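Local coordinates for alpha-ketoglutarate-dependent 2,4-dichlorophenoxyacetate dioxygenase (Bradyrhizobium diazoefficiens, PDB 5BKE), which probably acts as a metal- and 2-oxoglutarate-dependent dioxygenase of the TfdA family, an enzyme type linked to degradation of aryloxyalkanoate herbicides, at residues C[55-69]-C[121-133]. Numbering follows the deposited sequence.
Sequences QMAFALNFGQREDAR and RPIPAKFSLLSAR. With OGA (N-oxalylglycine), chain O.
With CG anti to the backbone N (chi1 -175°) and the chain extended beyond it, Gln-55 of helix 52-59 reaches the backbone of strand 127-132, while Arg-121, stretched from CG to NE, brings its guanidinium to the carbonyls of residues 67-69, Asp-67 O over one face, Ala-68 O and Arg-69 O at the edge. Arg-133 NH1 donates to Gln-55 OE1 at 3.0 Å, almost in line with its C=O bond but tilted from the guanidinium plane, the amide and guanidinium planes 63° apart; Gln-55 NE2 bonds weakly to Leu-129 O and also to Arg-278 O. Arg-133 NE is bonded in plane to Ser-131 OG, and its NH1 pairs with Asp-52. In the apolar layer, Leu-129 sets CD1 against Ala-59 CB (3.7 Å) and CD2 against the Phe-58 ring, and Phe-127 turns its edge toward the face of Phe-62 in an offset T-shaped pair. Lys-126 NZ bonds to Phe-62 O and forms a salt bridge with Glu-34. Arg-121 NH1 donates to Arg-69 O at 2.9 Å, nearly straight at 162°, NH2 weakly to Ala-68 O, and NE lies 3.4 Å from Glu-66 OE1 in a salt bridge whose partners both bond Ser-118. Leu-130, on the opposite face of the sheet, lines the N-oxalylglycine pocket; polar contacts flank the apolar layer on either side, probably limiting sliding of the helix on the strand.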
loop_
_atom_site.group_PDB
_atom_site.type_symbol
_atom_site.label_atom_id
_atom_site.label_comp_id
_atom_site.label_asym_id
_atom_site.label_seq_id
_atom_site.Cartn_x
_atom_site.Cartn_y
_atom_site.Cartn_z
ATOM N N GLN C 55 -50.446 13.939 4.153
ATOM C CA GLN C 55 -49.500 12.824 4.103
ATOM C C GLN C 55 -49.341 12.260 2.694
ATOM O O GLN C 55 -48.212 12.011 2.250
ATOM C CB GLN C 55 -49.933 11.719 5.076
ATOM C CG GLN C 55 -48.969 10.544 5.214
ATOM C CD GLN C 55 -49.440 9.516 6.225
ATOM O OE1 GLN C 55 -50.222 9.829 7.126
ATOM N NE2 GLN C 55 -48.958 8.280 6.091
ATOM N N MET C 56 -50.467 12.058 2.004
ATOM C CA MET C 56 -50.456 11.499 0.658
ATOM C C MET C 56 -49.870 12.497 -0.341
ATOM O O MET C 56 -49.088 12.108 -1.221
ATOM C CB MET C 56 -51.856 11.012 0.249
ATOM C CG MET C 56 -51.974 10.478 -1.176
ATOM S SD MET C 56 -50.914 9.054 -1.522
ATOM C CE MET C 56 -51.774 7.739 -0.655
ATOM N N ALA C 57 -50.228 13.773 -0.193
ATOM C CA ALA C 57 -49.647 14.841 -1.014
ATOM C C ALA C 57 -48.107 14.876 -0.922
ATOM O O ALA C 57 -47.424 15.092 -1.934
ATOM C CB ALA C 57 -50.249 16.200 -0.659
ATOM N N PHE C 58 -47.583 14.649 0.288
ATOM C CA PHE C 58 -46.146 14.550 0.511
ATOM C C PHE C 58 -45.593 13.366 -0.282
ATOM O O PHE C 58 -44.641 13.527 -1.037
ATOM C CB PHE C 58 -45.815 14.439 2.019
ATOM C CG PHE C 58 -44.337 14.175 2.321
ATOM C CD1 PHE C 58 -43.322 14.984 1.791
ATOM C CD2 PHE C 58 -43.967 13.132 3.162
ATOM C CE1 PHE C 58 -41.976 14.726 2.076
ATOM C CE2 PHE C 58 -42.623 12.875 3.457
ATOM C CZ PHE C 58 -41.630 13.676 2.912
ATOM N N ALA C 59 -46.214 12.199 -0.126
ATOM C CA ALA C 59 -45.804 10.977 -0.827
ATOM C C ALA C 59 -45.816 11.115 -2.347
ATOM O O ALA C 59 -44.961 10.548 -3.018
ATOM C CB ALA C 59 -46.664 9.800 -0.397
ATOM N N LEU C 60 -46.764 11.883 -2.879
ATOM C CA LEU C 60 -46.931 12.019 -4.342
ATOM C C LEU C 60 -45.841 12.813 -5.081
ATOM O O LEU C 60 -45.749 12.722 -6.311
ATOM C CB LEU C 60 -48.345 12.517 -4.708
ATOM C CG LEU C 60 -49.476 11.489 -4.538
ATOM C CD1 LEU C 60 -50.849 12.162 -4.629
ATOM C CD2 LEU C 60 -49.368 10.314 -5.518
ATOM N N ASN C 61 -45.008 13.557 -4.332
ATOM C CA ASN C 61 -43.744 14.135 -4.847
ATOM C C ASN C 61 -42.833 13.085 -5.489
ATOM O O ASN C 61 -42.055 13.402 -6.401
ATOM C CB ASN C 61 -42.946 14.789 -3.708
ATOM C CG ASN C 61 -43.539 16.108 -3.257
ATOM O OD1 ASN C 61 -43.356 17.141 -3.909
ATOM N ND2 ASN C 61 -44.259 16.080 -2.140
ATOM N N PHE C 62 -42.964 11.847 -5.011
ATOM C CA PHE C 62 -42.027 10.758 -5.267
ATOM C C PHE C 62 -42.566 9.676 -6.209
ATOM O O PHE C 62 -41.917 8.647 -6.417
ATOM C CB PHE C 62 -41.586 10.154 -3.919
ATOM C CG PHE C 62 -41.180 11.195 -2.905
ATOM C CD1 PHE C 62 -40.107 12.059 -3.159
ATOM C CD2 PHE C 62 -41.882 11.330 -1.702
ATOM C CE1 PHE C 62 -39.738 13.029 -2.234
ATOM C CE2 PHE C 62 -41.515 12.302 -0.771
ATOM C CZ PHE C 62 -40.445 13.148 -1.039
ATOM N N GLY C 63 -43.742 9.921 -6.785
ATOM C CA GLY C 63 -44.314 9.027 -7.789
ATOM C C GLY C 63 -45.819 9.071 -7.786
ATOM O O GLY C 63 -46.413 10.152 -7.714
ATOM N N GLN C 64 -46.418 7.884 -7.857
ATOM C CA GLN C 64 -47.868 7.708 -7.875
ATOM C C GLN C 64 -48.289 6.760 -6.756
ATOM O O GLN C 64 -47.464 5.992 -6.259
ATOM C CB GLN C 64 -48.322 7.179 -9.242
ATOM C CG GLN C 64 -48.043 8.137 -10.394
ATOM C CD GLN C 64 -48.663 7.700 -11.711
ATOM O OE1 GLN C 64 -47.966 7.188 -12.583
ATOM N NE2 GLN C 64 -49.979 7.907 -11.865
ATOM N N ARG C 65 -49.560 6.825 -6.357
ATOM C CA ARG C 65 -50.160 5.866 -5.417
ATOM C C ARG C 65 -50.026 4.438 -5.930
ATOM O O ARG C 65 -50.280 4.169 -7.113
ATOM C CB ARG C 65 -51.670 6.117 -5.260
ATOM C CG ARG C 65 -52.100 7.255 -4.351
ATOM C CD ARG C 65 -53.607 7.515 -4.512
ATOM N NE ARG C 65 -54.020 8.902 -4.228
ATOM C CZ ARG C 65 -53.905 9.923 -5.078
ATOM N NH1 ARG C 65 -53.367 9.755 -6.286
ATOM N NH2 ARG C 65 -54.309 11.136 -4.710
ATOM N N GLU C 66 -49.640 3.527 -5.041
ATOM C CA GLU C 66 -49.789 2.107 -5.307
ATOM C C GLU C 66 -51.261 1.707 -5.161
ATOM O O GLU C 66 -51.906 2.021 -4.150
ATOM C CB GLU C 66 -48.921 1.257 -4.376
ATOM C CG GLU C 66 -48.760 -0.171 -4.878
ATOM C CD GLU C 66 -47.927 -1.060 -3.967
ATOM O OE1 GLU C 66 -48.369 -1.362 -2.832
ATOM O OE2 GLU C 66 -46.837 -1.486 -4.410
ATOM N N ASP C 67 -51.774 1.018 -6.180
ATOM C CA ASP C 67 -53.095 0.387 -6.131
ATOM C C ASP C 67 -53.162 -0.661 -5.003
ATOM O O ASP C 67 -52.463 -1.678 -5.033
ATOM C CB ASP C 67 -53.440 -0.224 -7.495
ATOM C CG ASP C 67 -54.899 -0.687 -7.601
ATOM O OD1 ASP C 67 -55.679 -0.614 -6.618
ATOM O OD2 ASP C 67 -55.267 -1.133 -8.706
ATOM N N ALA C 68 -54.008 -0.371 -4.013
ATOM C CA ALA C 68 -54.172 -1.178 -2.803
ATOM C C ALA C 68 -54.789 -2.571 -3.017
ATOM O O ALA C 68 -54.540 -3.476 -2.214
ATOM C CB ALA C 68 -54.971 -0.399 -1.764
ATOM N N ARG C 69 -55.584 -2.734 -4.082
ATOM C CA ARG C 69 -56.291 -3.993 -4.386
ATOM C C ARG C 69 -55.377 -5.224 -4.468
ATOM O O ARG C 69 -54.321 -5.179 -5.109
ATOM C CB ARG C 69 -57.113 -3.852 -5.669
ATOM C CG ARG C 69 -58.592 -3.583 -5.433
ATOM C CD ARG C 69 -59.423 -4.858 -5.542
ATOM N NE ARG C 69 -59.581 -5.291 -6.935
ATOM C CZ ARG C 69 -60.004 -6.495 -7.326
ATOM N NH1 ARG C 69 -60.324 -7.434 -6.437
ATOM N NH2 ARG C 69 -60.103 -6.760 -8.625
ATOM N N ARG C 121 -46.184 -8.310 -5.147
ATOM C CA ARG C 121 -46.665 -7.692 -6.390
ATOM C C ARG C 121 -45.605 -7.747 -7.484
ATOM O O ARG C 121 -44.413 -7.588 -7.182
ATOM C CB ARG C 121 -47.050 -6.228 -6.176
ATOM C CG ARG C 121 -48.146 -6.000 -5.161
ATOM C CD ARG C 121 -48.597 -4.550 -5.204
ATOM N NE ARG C 121 -49.498 -4.267 -4.091
ATOM C CZ ARG C 121 -50.799 -4.560 -4.067
ATOM N NH1 ARG C 121 -51.389 -5.155 -5.106
ATOM N NH2 ARG C 121 -51.510 -4.258 -2.986
ATOM N N PRO C 122 -46.027 -7.959 -8.761
ATOM C CA PRO C 122 -45.050 -8.019 -9.856
ATOM C C PRO C 122 -44.183 -6.752 -9.962
ATOM O O PRO C 122 -42.992 -6.845 -10.285
ATOM C CB PRO C 122 -45.925 -8.221 -11.113
ATOM C CG PRO C 122 -47.329 -7.947 -10.683
ATOM C CD PRO C 122 -47.377 -8.323 -9.234
ATOM N N ILE C 123 -44.779 -5.592 -9.689
ATOM C CA ILE C 123 -44.018 -4.355 -9.510
ATOM C C ILE C 123 -44.124 -3.969 -8.021
ATOM O O ILE C 123 -45.165 -3.470 -7.587
ATOM C CB ILE C 123 -44.470 -3.217 -10.468
ATOM C CG1 ILE C 123 -44.352 -3.658 -11.945
ATOM C CG2 ILE C 123 -43.611 -1.985 -10.247
ATOM C CD1 ILE C 123 -44.986 -2.727 -12.970
ATOM N N PRO C 124 -43.058 -4.227 -7.226
ATOM C CA PRO C 124 -43.163 -3.954 -5.789
ATOM C C PRO C 124 -43.038 -2.465 -5.473
ATOM O O PRO C 124 -42.496 -1.708 -6.279
ATOM C CB PRO C 124 -41.986 -4.734 -5.205
ATOM C CG PRO C 124 -40.952 -4.711 -6.294
ATOM C CD PRO C 124 -41.722 -4.752 -7.590
ATOM N N ALA C 125 -43.530 -2.068 -4.302
ATOM C CA ALA C 125 -43.549 -0.672 -3.851
ATOM C C ALA C 125 -42.168 0.002 -3.847
ATOM O O ALA C 125 -41.154 -0.657 -3.654
ATOM C CB ALA C 125 -44.160 -0.592 -2.468
ATOM N N LYS C 126 -42.164 1.310 -4.091
ATOM C CA LYS C 126 -40.994 2.148 -3.934
ATOM C C LYS C 126 -40.906 2.607 -2.461
ATOM O O LYS C 126 -40.257 1.937 -1.649
ATOM C CB LYS C 126 -41.078 3.323 -4.916
ATOM C CG LYS C 126 -39.790 4.099 -5.113
ATOM C CD LYS C 126 -39.987 5.189 -6.154
ATOM C CE LYS C 126 -39.063 6.375 -5.901
ATOM N NZ LYS C 126 -39.252 7.472 -6.891
ATOM N N PHE C 127 -41.584 3.704 -2.109
ATOM C CA PHE C 127 -41.543 4.229 -0.733
ATOM C C PHE C 127 -42.812 3.914 0.033
ATOM O O PHE C 127 -43.914 3.918 -0.541
ATOM C CB PHE C 127 -41.330 5.753 -0.697
ATOM C CG PHE C 127 -40.041 6.230 -1.333
ATOM C CD1 PHE C 127 -38.947 5.377 -1.520
ATOM C CD2 PHE C 127 -39.912 7.564 -1.707
ATOM C CE1 PHE C 127 -37.772 5.841 -2.096
ATOM C CE2 PHE C 127 -38.730 8.038 -2.278
ATOM C CZ PHE C 127 -37.663 7.171 -2.480
ATOM N N SER C 128 -42.648 3.651 1.323
ATOM C CA SER C 128 -43.747 3.615 2.279
ATOM C C SER C 128 -43.573 4.711 3.327
ATOM O O SER C 128 -42.459 4.940 3.822
ATOM C CB SER C 128 -43.804 2.270 2.978
ATOM O OG SER C 128 -44.017 1.209 2.066
ATOM N N LEU C 129 -44.674 5.371 3.676
ATOM C CA LEU C 129 -44.639 6.524 4.591
ATOM C C LEU C 129 -45.608 6.321 5.754
ATOM O O LEU C 129 -46.824 6.346 5.554
ATOM C CB LEU C 129 -44.975 7.816 3.841
ATOM C CG LEU C 129 -44.071 8.268 2.693
ATOM C CD1 LEU C 129 -44.326 7.545 1.374
ATOM C CD2 LEU C 129 -44.248 9.762 2.514
ATOM N N LEU C 130 -45.068 6.146 6.963
ATOM C CA LEU C 130 -45.873 5.796 8.136
ATOM C C LEU C 130 -46.001 6.919 9.169
ATOM O O LEU C 130 -45.001 7.425 9.698
ATOM C CB LEU C 130 -45.335 4.519 8.786
ATOM C CG LEU C 130 -46.226 3.786 9.792
ATOM C CD1 LEU C 130 -47.484 3.270 9.116
ATOM C CD2 LEU C 130 -45.468 2.637 10.434
ATOM N N SER C 131 -47.253 7.283 9.449
ATOM C CA SER C 131 -47.590 8.354 10.380
ATOM C C SER C 131 -48.218 7.784 11.654
ATOM O O SER C 131 -49.102 6.925 11.589
ATOM C CB SER C 131 -48.522 9.344 9.691
ATOM O OG SER C 131 -49.060 10.291 10.582
ATOM N N ALA C 132 -47.718 8.242 12.805
ATOM C CA ALA C 132 -48.199 7.801 14.125
ATOM C C ALA C 132 -49.295 8.737 14.645
ATOM O O ALA C 132 -49.023 9.876 15.044
ATOM C CB ALA C 132 -47.041 7.722 15.115
ATOM N N ARG C 133 -50.535 8.255 14.627
ATOM C CA ARG C 133 -51.688 9.084 14.988
ATOM C C ARG C 133 -52.110 8.867 16.433
ATOM O O ARG C 133 -52.432 9.830 17.131
ATOM C CB ARG C 133 -52.856 8.859 14.020
ATOM C CG ARG C 133 -52.499 9.050 12.550
ATOM C CD ARG C 133 -52.029 10.464 12.222
ATOM N NE ARG C 133 -51.825 10.622 10.784
ATOM C CZ ARG C 133 -52.785 10.933 9.911
ATOM N NH1 ARG C 133 -52.491 11.035 8.619
ATOM N NH2 ARG C 133 -54.040 11.131 10.322
HETATM C C1 OGA O . -46.227 -1.058 7.274
HETATM C C2 OGA O . -45.736 -1.785 8.424
HETATM C C4 OGA O . -45.435 -1.770 10.865
HETATM C C5 OGA O . -45.974 -0.912 11.977
HETATM O O1 OGA O . -45.841 -1.442 6.143
HETATM O O2 OGA O . -46.969 -0.068 7.462
HETATM O "O2'" OGA O . -45.324 -2.928 8.254
HETATM O O3 OGA O . -47.216 -0.765 12.031
HETATM N N1 OGA O . -45.730 -1.144 9.585
HETATM O O4 OGA O . -45.167 -0.380 12.774
HETATM O O HOH W 1 -45.962 -1.131 -6.682
#